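Local coordinates for glycosyl hydrolase family 2, TIM barrel domain protein (Faecalibacterium prausnitzii A2-165, PDB 6ED2) that probably hydrolyses beta-glucuronides, including drug conjugates, as a beta-glucuronidase of the human gut microbiota, at residues N25-L29 and T421-R426; L169-T173 and A185-F190; E208-S214 and T229-P235; R321-A325 and A583-T587. One frame throughout, in Å; residues are numbered along the deposited sequence.

Contact 1. Residues N25-L29 and T421-R426; sequences NRSLL and TDMIDR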
loop_
_atom_site.group_PDB
_atom_site.type_symbol
_atom_site.label_atom_id
_atom_site.label_comp_id
_atom_site.label_asym_id
_atom_site.label_seq_id
_atom_site.Cartn_x
_atom_site.Cartn_y
_atom_site.Cartn_z
ATOM N N ASN A 25 46.611 6.499 27.511
ATOM C CA ASN A 25 46.465 5.181 26.919
ATOM C C ASN A 25 45.380 5.142 25.851
ATOM O O ASN A 25 44.836 4.066 25.572
ATOM C CB ASN A 25 46.162 4.147 28.006
ATOM C CG ASN A 25 47.380 3.828 28.870
ATOM O OD1 ASN A 25 48.527 3.874 28.413
ATOM N ND2 ASN A 25 47.129 3.497 30.123
ATOM N N ARG A 26 45.035 6.296 25.278
ATOM C CA ARG A 26 44.057 6.376 24.201
ATOM C C ARG A 26 44.317 5.303 23.156
ATOM O O ARG A 26 45.449 5.103 22.730
ATOM C CB ARG A 26 44.108 7.765 23.553
ATOM C CG ARG A 26 43.302 7.878 22.261
ATOM C CD ARG A 26 43.349 9.289 21.666
ATOM N NE ARG A 26 42.618 9.397 20.399
ATOM C CZ ARG A 26 43.136 9.071 19.214
ATOM N NH1 ARG A 26 42.415 9.214 18.107
ATOM N NH2 ARG A 26 44.385 8.613 19.132
ATOM N N SER A 27 43.267 4.584 22.776
ATOM C CA SER A 27 43.388 3.568 21.739
ATOM C C SER A 27 42.022 3.346 21.107
ATOM O O SER A 27 41.043 3.131 21.821
ATOM C CB SER A 27 43.916 2.251 22.312
ATOM O OG SER A 27 44.003 1.285 21.273
ATOM N N LEU A 28 41.960 3.369 19.782
ATOM C CA LEU A 28 40.708 3.142 19.071
ATOM C C LEU A 28 40.698 1.791 18.357
ATOM O O LEU A 28 39.858 1.555 17.478
ATOM C CB LEU A 28 40.445 4.300 18.094
ATOM C CG LEU A 28 39.982 5.580 18.799
ATOM C CD1 LEU A 28 41.143 6.325 19.395
ATOM C CD2 LEU A 28 39.232 6.483 17.852
ATOM N N LEU A 29 41.632 0.911 18.700
ATOM C CA LEU A 29 41.620 -0.453 18.191
ATOM C C LEU A 29 40.333 -1.185 18.585
ATOM O O LEU A 29 39.845 -1.068 19.712
ATOM C CB LEU A 29 42.837 -1.206 18.726
ATOM C CG LEU A 29 44.188 -0.686 18.229
ATOM C CD1 LEU A 29 45.348 -1.447 18.880
ATOM C CD2 LEU A 29 44.245 -0.785 16.704
ATOM N N THR A 421 40.065 13.320 13.799
ATOM C CA THR A 421 41.219 12.590 14.298
ATOM C C THR A 421 40.818 11.186 14.719
ATOM O O THR A 421 41.473 10.200 14.363
ATOM C CB THR A 421 41.842 13.365 15.471
ATOM O OG1 THR A 421 42.280 14.654 15.011
ATOM C CG2 THR A 421 43.020 12.606 16.067
ATOM N N ASP A 422 39.726 11.083 15.483
ATOM C CA ASP A 422 39.259 9.788 15.959
ATOM C C ASP A 422 38.800 8.915 14.799
ATOM O O ASP A 422 39.112 7.719 14.755
ATOM C CB ASP A 422 38.146 10.006 16.989
ATOM C CG ASP A 422 38.701 10.466 18.334
ATOM O OD1 ASP A 422 39.916 10.317 18.515
ATOM O OD2 ASP A 422 37.958 10.989 19.194
ATOM N N MET A 423 38.106 9.496 13.819
ATOM C CA MET A 423 37.658 8.682 12.698
ATOM C C MET A 423 38.843 8.103 11.935
ATOM O O MET A 423 38.861 6.907 11.602
ATOM C CB MET A 423 36.765 9.488 11.753
ATOM C CG MET A 423 36.467 8.682 10.484
ATOM S SD MET A 423 35.440 9.514 9.258
ATOM C CE MET A 423 36.609 10.751 8.650
ATOM N N ILE A 424 39.851 8.931 11.643
ATOM C CA ILE A 424 40.970 8.423 10.856
ATOM C C ILE A 424 41.801 7.434 11.671
ATOM O O ILE A 424 42.242 6.403 11.151
ATOM C CB ILE A 424 41.814 9.588 10.310
ATOM C CG1 ILE A 424 41.007 10.328 9.233
ATOM C CG2 ILE A 424 43.161 9.071 9.765
ATOM C CD1 ILE A 424 41.809 11.377 8.488
ATOM N N ASP A 425 42.017 7.715 12.959
ATOM C CA ASP A 425 42.717 6.743 13.801
ATOM C C ASP A 425 41.964 5.411 13.887
ATOM O O ASP A 425 42.579 4.340 13.828
ATOM C CB ASP A 425 42.948 7.331 15.198
ATOM C CG ASP A 425 44.177 8.241 15.239
ATOM O OD1 ASP A 425 45.093 8.054 14.387
ATOM O OD2 ASP A 425 44.209 9.151 16.102
ATOM N N ARG A 426 40.633 5.451 14.013
ATOM C CA ARG A 426 39.865 4.208 14.134
ATOM C C ARG A 426 39.878 3.407 12.835
ATOM O O ARG A 426 39.969 2.176 12.863
ATOM C CB ARG A 426 38.423 4.508 14.547
ATOM C CG ARG A 426 37.625 3.268 15.009
ATOM C CD ARG A 426 36.139 3.602 15.119
ATOM N NE ARG A 426 35.587 3.853 13.787
ATOM C CZ ARG A 426 34.286 3.933 13.507
ATOM N NH1 ARG A 426 33.378 3.768 14.466
ATOM N NH2 ARG A 426 33.894 4.161 12.253
HETATM O O HOH W 1 39.866 10.332 21.523
#

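Contact 2. Residues L169-T173 and A185-F190; sequences LPAGT and APYFDF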
loop_
_atom_site.group_PDB
_atom_site.type_symbol
_atom_site.label_atom_id
_atom_site.label_comp_id
_atom_site.label_asym_id
_atom_site.label_seq_id
_atom_site.Cartn_x
_atom_site.Cartn_y
_atom_site.Cartn_z
ATOM N N LEU A 169 29.048 18.145 16.145
ATOM C CA LEU A 169 28.797 17.356 14.957
ATOM C C LEU A 169 27.873 16.202 15.320
ATOM O O LEU A 169 28.282 15.320 16.094
ATOM C CB LEU A 169 30.109 16.829 14.394
ATOM C CG LEU A 169 31.058 17.790 13.682
ATOM C CD1 LEU A 169 31.748 18.768 14.634
ATOM C CD2 LEU A 169 32.082 16.939 12.985
ATOM N N PRO A 170 26.637 16.136 14.791
ATOM C CA PRO A 170 26.033 17.035 13.799
ATOM C C PRO A 170 25.403 18.273 14.434
ATOM O O PRO A 170 25.138 18.286 15.637
ATOM C CB PRO A 170 24.962 16.158 13.158
ATOM C CG PRO A 170 24.487 15.291 14.306
ATOM C CD PRO A 170 25.718 15.040 15.166
ATOM N N ALA A 171 25.149 19.299 13.627
ATOM C CA ALA A 171 24.761 20.608 14.137
ATOM C C ALA A 171 23.248 20.790 14.144
ATOM O O ALA A 171 22.528 20.287 13.277
ATOM C CB ALA A 171 25.405 21.710 13.293
ATOM N N GLY A 172 22.770 21.540 15.121
ATOM C CA GLY A 172 21.368 21.901 15.134
ATOM C C GLY A 172 21.108 22.803 16.305
ATOM O O GLY A 172 22.030 23.422 16.837
ATOM N N THR A 173 19.844 22.886 16.706
ATOM C CA THR A 173 19.501 23.580 17.937
ATOM C C THR A 173 18.448 22.756 18.662
ATOM O O THR A 173 17.997 21.714 18.170
ATOM C CB THR A 173 19.027 25.021 17.661
ATOM O OG1 THR A 173 18.720 25.666 18.902
ATOM C CG2 THR A 173 17.781 25.052 16.769
ATOM N N ALA A 185 15.852 20.289 17.254
ATOM C CA ALA A 185 15.580 20.948 15.976
ATOM C C ALA A 185 16.828 20.828 15.115
ATOM O O ALA A 185 17.654 21.749 15.070
ATOM C CB ALA A 185 15.191 22.413 16.177
ATOM N N PRO A 186 17.000 19.704 14.427
ATOM C CA PRO A 186 18.237 19.488 13.668
ATOM C C PRO A 186 18.345 20.434 12.487
ATOM O O PRO A 186 17.341 20.839 11.905
ATOM C CB PRO A 186 18.113 18.038 13.183
ATOM C CG PRO A 186 17.000 17.427 13.977
ATOM C CD PRO A 186 16.078 18.558 14.328
ATOM N N TYR A 187 19.588 20.778 12.131
ATOM C CA TYR A 187 19.859 21.384 10.834
ATOM C C TYR A 187 20.121 20.329 9.786
ATOM O O TYR A 187 20.614 20.658 8.699
ATOM C CB TYR A 187 21.064 22.339 10.885
ATOM C CG TYR A 187 20.949 23.490 11.857
ATOM C CD1 TYR A 187 19.716 23.858 12.408
ATOM C CD2 TYR A 187 22.084 24.211 12.234
ATOM C CE1 TYR A 187 19.625 24.909 13.306
ATOM C CE2 TYR A 187 22.006 25.247 13.124
ATOM C CZ TYR A 187 20.781 25.599 13.659
ATOM O OH TYR A 187 20.713 26.639 14.540
ATOM N N PHE A 188 19.829 19.066 10.104
ATOM C CA PHE A 188 20.103 17.949 9.219
ATOM C C PHE A 188 18.822 17.166 8.975
ATOM O O PHE A 188 17.828 17.295 9.689
ATOM C CB PHE A 188 21.203 17.029 9.771
ATOM C CG PHE A 188 21.042 16.682 11.218
ATOM C CD1 PHE A 188 20.274 15.580 11.604
ATOM C CD2 PHE A 188 21.664 17.444 12.199
ATOM C CE1 PHE A 188 20.132 15.237 12.960
ATOM C CE2 PHE A 188 21.526 17.134 13.553
ATOM C CZ PHE A 188 20.760 16.026 13.939
ATOM N N ASP A 189 18.788 16.381 7.903
ATOM C CA ASP A 189 17.502 15.795 7.517
ATOM C C ASP A 189 17.099 14.622 8.414
ATOM O O ASP A 189 15.905 14.426 8.651
ATOM C CB ASP A 189 17.542 15.361 6.041
ATOM C CG ASP A 189 16.159 15.026 5.466
ATOM O OD1 ASP A 189 16.089 14.512 4.321
ATOM O OD2 ASP A 189 15.143 15.270 6.148
ATOM N N PHE A 190 18.052 13.881 8.975
ATOM C CA PHE A 190 17.760 12.591 9.587
ATOM C C PHE A 190 17.307 12.743 11.039
ATOM O O PHE A 190 17.599 13.741 11.703
ATOM C CB PHE A 190 18.974 11.646 9.476
ATOM C CG PHE A 190 20.287 12.238 9.953
ATOM C CD1 PHE A 190 20.792 11.918 11.217
ATOM C CD2 PHE A 190 21.041 13.057 9.126
ATOM C CE1 PHE A 190 22.014 12.428 11.659
ATOM C CE2 PHE A 190 22.269 13.571 9.557
ATOM C CZ PHE A 190 22.754 13.248 10.833
#

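Contact 3. Residues E208-S214 and T229-P235; sequences ERVLDYS and TVSTNGP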
loop_
_atom_site.group_PDB
_atom_site.type_symbol
_atom_site.label_atom_id
_atom_site.label_comp_id
_atom_site.label_asym_id
_atom_site.label_seq_id
_atom_site.Cartn_x
_atom_site.Cartn_y
_atom_site.Cartn_z
ATOM N N GLU A 208 51.111 -2.764 30.038
ATOM C CA GLU A 208 51.898 -2.373 28.885
ATOM C C GLU A 208 51.305 -3.041 27.649
ATOM O O GLU A 208 51.296 -4.271 27.551
ATOM C CB GLU A 208 53.363 -2.771 29.053
ATOM C CG GLU A 208 54.208 -2.292 27.886
ATOM C CD GLU A 208 55.683 -2.647 28.003
ATOM O OE1 GLU A 208 56.106 -3.106 29.086
ATOM O OE2 GLU A 208 56.423 -2.443 27.008
ATOM N N ARG A 209 50.841 -2.242 26.693
ATOM C CA ARG A 209 50.086 -2.837 25.599
ATOM C C ARG A 209 50.184 -1.990 24.341
ATOM O O ARG A 209 50.513 -0.804 24.386
ATOM C CB ARG A 209 48.617 -2.998 25.983
ATOM C CG ARG A 209 47.965 -1.679 26.404
ATOM C CD ARG A 209 46.491 -1.900 26.600
ATOM N NE ARG A 209 45.787 -0.755 27.163
ATOM C CZ ARG A 209 45.770 -0.438 28.451
ATOM N NH1 ARG A 209 46.471 -1.152 29.331
ATOM N NH2 ARG A 209 45.072 0.612 28.856
ATOM N N VAL A 210 49.899 -2.642 23.210
ATOM C CA VAL A 210 49.681 -1.948 21.954
ATOM C C VAL A 210 48.501 -0.993 22.073
ATOM O O VAL A 210 47.411 -1.384 22.506
ATOM C CB VAL A 210 49.444 -2.970 20.843
ATOM C CG1 VAL A 210 49.288 -2.254 19.501
ATOM C CG2 VAL A 210 50.566 -3.984 20.836
ATOM N N LEU A 211 48.710 0.269 21.671
ATOM C CA LEU A 211 47.639 1.257 21.576
ATOM C C LEU A 211 47.209 1.554 20.149
ATOM O O LEU A 211 46.078 2.002 19.933
ATOM C CB LEU A 211 48.060 2.577 22.225
ATOM C CG LEU A 211 48.640 2.511 23.640
ATOM C CD1 LEU A 211 49.234 3.851 23.999
ATOM C CD2 LEU A 211 47.590 2.121 24.658
ATOM N N ASP A 212 48.076 1.326 19.171
ATOM C CA ASP A 212 47.760 1.714 17.806
ATOM C C ASP A 212 48.777 1.072 16.875
ATOM O O ASP A 212 49.843 0.623 17.301
ATOM C CB ASP A 212 47.765 3.244 17.645
ATOM C CG ASP A 212 47.050 3.714 16.378
ATOM O OD1 ASP A 212 46.315 2.919 15.753
ATOM O OD2 ASP A 212 47.235 4.888 15.994
ATOM N N TYR A 213 48.418 1.006 15.602
ATOM C CA TYR A 213 49.346 0.611 14.565
ATOM C C TYR A 213 48.855 1.240 13.278
ATOM O O TYR A 213 47.693 1.637 13.165
ATOM C CB TYR A 213 49.478 -0.910 14.435
ATOM C CG TYR A 213 48.333 -1.589 13.714
ATOM C CD1 TYR A 213 48.404 -1.850 12.358
ATOM C CD2 TYR A 213 47.171 -1.979 14.404
ATOM C CE1 TYR A 213 47.356 -2.469 11.687
ATOM C CE2 TYR A 213 46.113 -2.613 13.741
ATOM C CZ TYR A 213 46.217 -2.853 12.378
ATOM O OH TYR A 213 45.200 -3.477 11.680
ATOM N N SER A 214 49.759 1.346 12.316
ATOM C CA SER A 214 49.440 1.929 11.023
ATOM C C SER A 214 50.106 1.075 9.963
ATOM O O SER A 214 51.112 0.413 10.236
ATOM C CB SER A 214 49.914 3.403 10.911
ATOM O OG SER A 214 51.331 3.476 10.738
ATOM N N THR A 229 53.874 0.972 11.481
ATOM C CA THR A 229 54.325 1.420 12.780
ATOM C C THR A 229 53.449 0.749 13.832
ATOM O O THR A 229 52.311 0.352 13.550
ATOM C CB THR A 229 54.272 2.968 12.912
ATOM O OG1 THR A 229 52.913 3.419 13.029
ATOM C CG2 THR A 229 54.926 3.644 11.699
ATOM N N VAL A 230 53.990 0.621 15.041
ATOM C CA VAL A 230 53.241 0.191 16.214
ATOM C C VAL A 230 53.517 1.176 17.345
ATOM O O VAL A 230 54.675 1.501 17.615
ATOM C CB VAL A 230 53.636 -1.236 16.653
ATOM C CG1 VAL A 230 52.877 -1.626 17.941
ATOM C CG2 VAL A 230 53.387 -2.213 15.541
ATOM N N SER A 231 52.468 1.617 18.027
ATOM C CA SER A 231 52.595 2.456 19.207
ATOM C C SER A 231 52.210 1.654 20.448
ATOM O O SER A 231 51.078 1.172 20.550
ATOM C CB SER A 231 51.710 3.700 19.078
ATOM O OG SER A 231 52.095 4.459 17.943
ATOM N N THR A 232 53.143 1.519 21.391
ATOM C CA THR A 232 52.865 0.964 22.705
ATOM C C THR A 232 53.083 2.039 23.757
ATOM O O THR A 232 53.711 3.064 23.488
ATOM C CB THR A 232 53.747 -0.248 23.017
ATOM O OG1 THR A 232 54.982 0.184 23.607
ATOM C CG2 THR A 232 54.026 -1.029 21.774
ATOM N N ASN A 233 52.529 1.812 24.955
ATOM C CA ASN A 233 52.749 2.688 26.102
ATOM C C ASN A 233 53.927 2.239 26.972
ATOM O O ASN A 233 53.964 2.568 28.163
ATOM C CB ASN A 233 51.481 2.785 26.960
ATOM C CG ASN A 233 51.093 1.437 27.592
ATOM O OD1 ASN A 233 51.712 0.406 27.318
ATOM N ND2 ASN A 233 50.048 1.443 28.415
ATOM N N GLY A 234 54.874 1.480 26.419
ATOM C CA GLY A 234 56.016 1.051 27.194
ATOM C C GLY A 234 57.260 0.742 26.371
ATOM O O GLY A 234 57.280 0.895 25.151
ATOM N N PRO A 235 58.325 0.293 27.045
ATOM C CA PRO A 235 59.635 0.165 26.394
ATOM C C PRO A 235 59.971 -1.192 25.807
ATOM O O PRO A 235 61.025 -1.314 25.164
ATOM C CB PRO A 235 60.594 0.477 27.555
ATOM C CG PRO A 235 59.892 -0.146 28.743
ATOM C CD PRO A 235 58.422 0.174 28.516
HETATM O O HOH W 2 56.132 -1.947 24.434
#

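Contact 4. Residues R321-A325 and A583-T587; sequences RHEDA and ADFQT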
loop_
_atom_site.group_PDB
_atom_site.type_symbol
_atom_site.label_atom_id
_atom_site.label_comp_id
_atom_site.label_asym_id
_atom_site.label_seq_id
_atom_site.Cartn_x
_atom_site.Cartn_y
_atom_site.Cartn_z
ATOM N N ARG A 321 24.339 5.779 2.573
ATOM C CA ARG A 321 23.635 4.905 3.483
ATOM C C ARG A 321 23.168 5.672 4.717
ATOM O O ARG A 321 23.285 6.904 4.815
ATOM C CB ARG A 321 24.543 3.734 3.859
ATOM C CG ARG A 321 24.765 2.733 2.721
ATOM C CD ARG A 321 25.560 1.523 3.213
ATOM N NE ARG A 321 24.859 0.933 4.348
ATOM C CZ ARG A 321 23.941 -0.017 4.240
ATOM N NH1 ARG A 321 23.650 -0.516 3.044
ATOM N NH2 ARG A 321 23.309 -0.453 5.320
ATOM N N HIS A 322 22.617 4.923 5.662
ATOM C CA HIS A 322 22.359 5.392 7.009
ATOM C C HIS A 322 22.462 4.185 7.926
ATOM O O HIS A 322 22.256 3.042 7.500
ATOM C CB HIS A 322 20.976 6.055 7.153
ATOM C CG HIS A 322 21.015 7.561 7.178
ATOM N ND1 HIS A 322 21.725 8.280 8.121
ATOM C CD2 HIS A 322 20.426 8.482 6.368
ATOM C CE1 HIS A 322 21.580 9.574 7.886
ATOM N NE2 HIS A 322 20.796 9.722 6.829
ATOM N N GLU A 323 22.808 4.436 9.179
ATOM C CA GLU A 323 22.618 3.422 10.212
ATOM C C GLU A 323 21.191 3.627 10.707
ATOM O O GLU A 323 20.915 4.469 11.564
ATOM C CB GLU A 323 23.658 3.547 11.316
ATOM C CG GLU A 323 25.030 3.032 10.927
ATOM C CD GLU A 323 26.008 3.099 12.097
ATOM O OE1 GLU A 323 26.202 4.213 12.654
ATOM O OE2 GLU A 323 26.560 2.041 12.475
ATOM N N ASP A 324 20.263 2.882 10.111
ATOM C CA ASP A 324 18.845 3.127 10.324
ATOM C C ASP A 324 18.094 1.845 9.994
ATOM O O ASP A 324 18.374 1.215 8.969
ATOM C CB ASP A 324 18.368 4.295 9.436
ATOM C CG ASP A 324 16.850 4.436 9.402
ATOM O OD1 ASP A 324 16.327 5.360 10.061
ATOM O OD2 ASP A 324 16.180 3.636 8.699
ATOM N N ALA A 325 17.156 1.462 10.859
ATOM C CA ALA A 325 16.287 0.317 10.604
ATOM C C ALA A 325 15.055 0.461 11.487
ATOM O O ALA A 325 15.020 1.292 12.399
ATOM C CB ALA A 325 17.006 -1.020 10.859
ATOM N N ALA A 583 18.322 2.881 1.437
ATOM C CA ALA A 583 17.020 2.439 1.921
ATOM C C ALA A 583 16.266 3.606 2.547
ATOM O O ALA A 583 16.873 4.544 3.067
ATOM C CB ALA A 583 17.179 1.284 2.933
ATOM N N ASP A 584 14.932 3.536 2.496
ATOM C CA ASP A 584 14.099 4.488 3.223
ATOM C C ASP A 584 14.545 4.554 4.678
ATOM O O ASP A 584 14.866 3.528 5.286
ATOM C CB ASP A 584 12.613 4.090 3.165
ATOM C CG ASP A 584 12.064 3.949 1.724
ATOM O OD1 ASP A 584 12.557 4.621 0.782
ATOM O OD2 ASP A 584 11.102 3.157 1.554
ATOM N N PHE A 585 14.574 5.767 5.235
ATOM C CA PHE A 585 15.102 5.975 6.576
ATOM C C PHE A 585 14.302 7.075 7.244
ATOM O O PHE A 585 13.578 7.832 6.585
ATOM C CB PHE A 585 16.607 6.323 6.556
ATOM C CG PHE A 585 16.939 7.619 5.827
ATOM C CD1 PHE A 585 16.991 8.825 6.512
ATOM C CD2 PHE A 585 17.212 7.622 4.466
ATOM C CE1 PHE A 585 17.290 10.013 5.847
ATOM C CE2 PHE A 585 17.521 8.810 3.790
ATOM C CZ PHE A 585 17.567 10.007 4.485
ATOM N N GLN A 586 14.461 7.172 8.564
ATOM C CA GLN A 586 13.651 8.071 9.374
ATOM C C GLN A 586 14.246 9.478 9.420
ATOM O O GLN A 586 15.457 9.658 9.599
ATOM C CB GLN A 586 13.510 7.542 10.801
ATOM C CG GLN A 586 12.335 8.160 11.528
ATOM C CD GLN A 586 11.041 7.838 10.813
ATOM O OE1 GLN A 586 10.793 6.681 10.471
ATOM N NE2 GLN A 586 10.231 8.860 10.536
ATOM N N THR A 587 13.373 10.464 9.300
ATOM C CA THR A 587 13.667 11.888 9.440
ATOM C C THR A 587 12.765 12.451 10.526
ATOM O O THR A 587 11.877 11.768 11.035
ATOM C CB THR A 587 13.425 12.637 8.125
ATOM O OG1 THR A 587 12.012 12.658 7.856
ATOM C CG2 THR A 587 14.154 11.948 6.961
HETATM O O HOH W 3 16.962 2.474 6.380
HETATM O O HOH W 4 17.438 7.892 10.213
#

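Contact 1. Residues N25-L29 and T421-R426
Arg-26 reaches from the loop before strand 38-51 to helix 409-427 of the TIM barrel domain and ties itself to Asp-422 and Asp-425 in a salt-bridge network. Its CG lies anti to the backbone N (chi1 170°) and the chain stays extended as far as NE, which carries the guanidinium up to the helix. The two aspartates are three residues apart, so both carboxylates can meet the same nitrogen. Arg-26 NH1 aims at Asp-422 OD1, 2.8 Å away and in the guanidinium plane, with a nearly straight N-H...O angle of 170°; the two groups are almost coplanar. Asp-425 is turned differently, its carboxylate plane 60° from the guanidinium. Its OD2 receives Arg-26 NH1 at 2.7 Å through the anti lone pair and takes a weak second bond from NH2, while OD1 pairs with Lys-428. Leu-28 fills in beside this polar grip: its CD1 lies against one face of the guanidinium, and its CD2 touches the helix at Asp-422 O (3.3 Å) and Arg-426 CB (3.9 Å). A water sits in the guanidinium plane on the Asp-422 side, accepting from Arg-26 NE at 3.1 Å and donating to Asp-422 OD1 at 3.0 Å.

Contact 2. Residues L169-T173 and A185-F190
Thr-173 and Ala-185 form an antiparallel hydrogen-bonded pair at the base of the beta hairpin made by strands 172-176 and 182-186. Two backbone bonds hold them: Thr-173 N gives to Ala-185 O at 3.0 Å, and Ala-185 N gives to Thr-173 O at 2.7 Å. A third follows where the strands end, Tyr-187 N giving to Ala-171 O at 3.2 Å. Between these lies the non-hydrogen-bonded pair of Gly-172 and Pro-186, whose CA atoms come within 4.2 Å of each other; a CB at Gly-172 would collide with Pro-186 CA, so this close approach calls for glycine.

The same glycine makes the CH-pi contact. Tyr-187 lays its ring flat against the backbone, with Gly-172 CA 3.6 Å from the ring centroid and only 8° off the normal. The hydroxyl is kept in place from outside the hairpin, by a hydrogen bond to Glu-166.

Apolar contacts take over past the strand ends. Phe-188 CG sits between the backbone N and the carbonyl carbon (chi1 46°), which swings the ring back over Pro-186 CB and brings CE2 to 3.6 Å from Pro-170 CG. Pro-170 itself follows a cis peptide bond. The CD1 corner of Phe-188 covers one face of Phe-190. One polar atom joins this group, Ala-171 O, at the edge of the Phe-188 ring and 3.2 Å from its CD2.

The hairpin belongs to the sugar binding domain but leans on the barrel: Leu-169 packs against helix 409-427, and Ala-171 bonds through its backbone to Val-381 in the loop after strand 373-377.

Contact 3. Residues E208-S214 and T229-P235
Leu-211 and Asp-212 both face Ser-231, making a classic beta bulge in the antiparallel hairpin of strands 210-219 and 223-232, part of the immunoglobulin-like beta-sandwich domain. Ser-231 O takes a good bond from Leu-211 N (2.8 Å) and a weak one from Asp-212 N. Beyond the bulge the pairing is regular to Ser-214 and Thr-229, whose hydroxyls bond, OG to OG1, at 2.8 Å.

At the other end a side chain reinforces the backbone: Asn-233 N gives only a weak bond to Arg-209 O, and a chi1 of 64° folds OD1 back to accept from Arg-209 N at 2.9 Å. ND2 is shared by Asn-25 and Lys-207. Losing this amide to an alanine is likely to strip Arg-209 N of its acceptor and to break both ND2 links. Leu-211 CD1 packs on Asn-233 CB at 3.9 Å. Glu-208, extended, runs along Gly-234 to Pro-235, and its OE1 bonds to His-236.

Further out, Val-230 and Tyr-213 CB lie together on the face turned to the second sheet, where Val-230 meets Val-238 and Val-240, and Tyr-213 OH bonds to Asp-293. Thr-232 opens an ST turn, its OG1 accepting from Gly-234 N at 3.1 Å.

Contact 4. Residues R321-A325 and A583-T587
His-322 and Phe-585 supply the aromatic part of this buried contact. CD2 of the histidine stands over the centre of one face of the Phe-585 ring, 3.5 Å from its CD1; the two planes are inclined at 48° and the centroids lie 4.4 Å apart. ND1 of the imidazole is hydrogen-bonded to Tyr-357 OH.

The polar part is carried by Asp-324. A chi1 of 169° points its carboxylate away from its own N and across to the backbone of Phe-585 and Gln-586. Gln-586 N gives a straight bond to Asp-324 OD1 at 3.0 Å, arriving from above the carboxylate plane, while OD2 is salt-bridged to Arg-604. With an alanine in place of Asp-324, Gln-586 N would probably lose its acceptor and Arg-604 its carboxylate partner.

A water adds a bridge, donating to Asp-324 OD1 at 2.8 Å and to Gln-586 O at 2.7 Å.

Both segments are loops that follow neighbouring parallel strands of the barrel, 312-320 and 574-580. The contact thus joins the loops at the C-terminal ends of the strands, the end where TIM barrel enzymes carry their active sites.

Contacts 1 and 3 touch, as do contacts 2 and 4; contact 3 lies across the chain's centre from both 2 and 4. In the first pair, with centres 12 Å apart, Ser-27 OG lies 2.6 Å from Leu-211 O, and Lys-428 pairs with both Asp-425 and Asp-212. In the second, with centres 15 Å apart, Phe-190 CG comes within 3.6 Å of His-322 CE1. The His-322 and Phe-190 side chains are about 3 Å and 4 Å from bound magnesium, so contacts 2 and 4 meet at the barrel end where the active site is expected. The magnesium site of Thr-239 and Glu-241 is about 9 Å from contact 3, measured between the side chains of Thr-239 and Val-230.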